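Local coordinates for protein tumour necrosis factor receptor (Ectromelia virus, PDB 3ON9) that probably blunts host immune defence by binding tumour necrosis factor and chemokines outside cells, this piece being its chemokine-binding SECRET domain, at residues A[32-36]-A[37-41]. Residues are numbered along the deposited sequence; the frame is centred on the assembly and turned at random.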
loop_
_atom_site.group_PDB
_atom_site.type_symbol
_atom_site.label_atom_id
_atom_site.label_comp_id
_atom_site.label_asym_id
_atom_site.label_seq_id
_atom_site.Cartn_x
_atom_site.Cartn_y
_atom_site.Cartn_z
ATOM N N THR A 32 3.507 -7.547 -6.456
ATOM C CA THR A 32 2.090 -7.878 -6.452
ATOM C C THR A 32 1.654 -8.741 -5.279
ATOM O O THR A 32 2.392 -9.628 -4.825
ATOM C CB THR A 32 1.653 -8.560 -7.768
ATOM O OG1 THR A 32 2.513 -9.676 -8.045
ATOM C CG2 THR A 32 1.690 -7.573 -8.941
ATOM N N ILE A 33 0.447 -8.464 -4.795
ATOM C CA ILE A 33 -0.307 -9.405 -3.979
ATOM C C ILE A 33 -1.558 -9.721 -4.770
ATOM O O ILE A 33 -2.236 -8.809 -5.216
ATOM C CB ILE A 33 -0.721 -8.770 -2.635
ATOM C CG1 ILE A 33 0.521 -8.400 -1.813
ATOM C CG2 ILE A 33 -1.675 -9.694 -1.879
ATOM C CD1 ILE A 33 0.240 -7.351 -0.709
ATOM N N SER A 34 -1.873 -10.997 -4.978
ATOM C CA SER A 34 -3.078 -11.326 -5.735
ATOM C C SER A 34 -3.868 -12.480 -5.148
ATOM O O SER A 34 -3.300 -13.486 -4.715
ATOM C CB SER A 34 -2.730 -11.657 -7.198
ATOM O OG SER A 34 -3.910 -11.606 -7.987
ATOM N N THR A 35 -5.187 -12.327 -5.144
ATOM C CA THR A 35 -6.084 -13.459 -4.964
ATOM C C THR A 35 -6.671 -13.696 -6.344
ATOM O O THR A 35 -6.247 -13.061 -7.311
ATOM C CB THR A 35 -7.216 -13.138 -3.976
ATOM O OG1 THR A 35 -8.030 -12.075 -4.499
ATOM C CG2 THR A 35 -6.636 -12.711 -2.646
ATOM N N SER A 36 -7.636 -14.596 -6.453
ATOM C CA SER A 36 -8.256 -14.842 -7.744
ATOM C C SER A 36 -9.267 -13.753 -8.083
ATOM O O SER A 36 -9.840 -13.772 -9.168
ATOM C CB SER A 36 -8.957 -16.197 -7.757
ATOM O OG SER A 36 -9.926 -16.273 -6.725
ATOM N N GLU A 37 -9.504 -12.814 -7.160
ATOM C CA GLU A 37 -10.504 -11.760 -7.408
ATOM C C GLU A 37 -9.945 -10.332 -7.363
ATOM O O GLU A 37 -10.585 -9.399 -7.851
ATOM C CB GLU A 37 -11.688 -11.885 -6.439
ATOM C CG GLU A 37 -11.323 -11.499 -5.019
ATOM C CD GLU A 37 -12.477 -11.611 -4.039
ATOM O OE1 GLU A 37 -13.628 -11.862 -4.452
ATOM O OE2 GLU A 37 -12.209 -11.454 -2.836
ATOM N N LEU A 38 -8.758 -10.164 -6.782
ATOM C CA LEU A 38 -8.162 -8.834 -6.616
ATOM C C LEU A 38 -6.658 -8.904 -6.783
ATOM O O LEU A 38 -6.028 -9.823 -6.273
ATOM C CB LEU A 38 -8.469 -8.280 -5.211
ATOM C CG LEU A 38 -9.838 -7.630 -5.017
ATOM C CD1 LEU A 38 -10.256 -7.665 -3.545
ATOM C CD2 LEU A 38 -9.839 -6.215 -5.550
ATOM N N THR A 39 -6.074 -7.930 -7.483
ATOM C CA THR A 39 -4.617 -7.849 -7.563
ATOM C C THR A 39 -4.198 -6.446 -7.144
ATOM O O THR A 39 -4.770 -5.455 -7.599
ATOM C CB THR A 39 -4.088 -8.117 -8.978
ATOM O OG1 THR A 39 -4.520 -9.413 -9.415
ATOM C CG2 THR A 39 -2.546 -8.072 -8.994
ATOM N N ILE A 40 -3.213 -6.381 -6.259
ATOM C CA ILE A 40 -2.638 -5.104 -5.853
ATOM C C ILE A 40 -1.220 -5.043 -6.410
ATOM O O ILE A 40 -0.394 -5.910 -6.112
ATOM C CB ILE A 40 -2.592 -4.955 -4.331
ATOM C CG1 ILE A 40 -3.985 -5.176 -3.726
ATOM C CG2 ILE A 40 -2.035 -3.574 -3.957
ATOM C CD1 ILE A 40 -3.976 -5.330 -2.212
ATOM N N THR A 41 -0.954 -4.016 -7.215
ATOM C CA THR A 41 0.335 -3.847 -7.892
ATOM C C THR A 41 1.004 -2.551 -7.447
ATOM O O THR A 41 0.435 -1.457 -7.559
ATOM C CB THR A 41 0.168 -3.840 -9.430
ATOM O OG1 THR A 41 -0.466 -5.056 -9.843
ATOM C CG2 THR A 41 1.522 -3.697 -10.137
HETATM O O HOH W 1 -9.441 -10.971 -2.480
#
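Glu-37 gives its backbone N to the hydroxyl of Thr-35, 3.1 Å from OG1, just after the chain turns at Ser-36. CG of Glu-37 passes 3.4 Å from OG1 of Thr-35, while the carboxylate leads away and meets the hydroxyl through a water, 2.7 Å from Thr-35 OG1, that donates to OE2 of Glu-37. OE2 also takes the N-H of Asn-19, tying the turn to a neighbouring loop. Leu-38 adds a more bent bond from its N to OG1 of Thr-35 (137° at the hydrogen). Threonine suits this place because OG1, set between its own N and carbonyl carbon (chi1 63°), faces both N-H groups. Leu-38 O in turn receives the N-H of Thr-35 at 2.9 Å, while its aliphatic side chain packs on Ile-87 and Cys-89. Thr-39 OG1 donates to Ser-34 OG, 2.7 Å away, and Ser-34 OG donates to Thr-35 O, in the carbonyl plane on a lone pair, making a short hydrogen-bonded chain. Ile-40 and Ile-33 are a hydrogen-bonded antiparallel pair with two backbone bonds; their beta-branched side chains suit an extended strand and fill the buried face against Phe-67 of the opposing sheet. Thr-41 OG1 lies 3.4 Å from CG2 of Thr-32; these threonines, like Ser-34 and Thr-39, suit the other, partly exposed face. This is an antiparallel beta hairpin closed by a tight turn with an ST turn, at one end of the SECRET beta-sandwich.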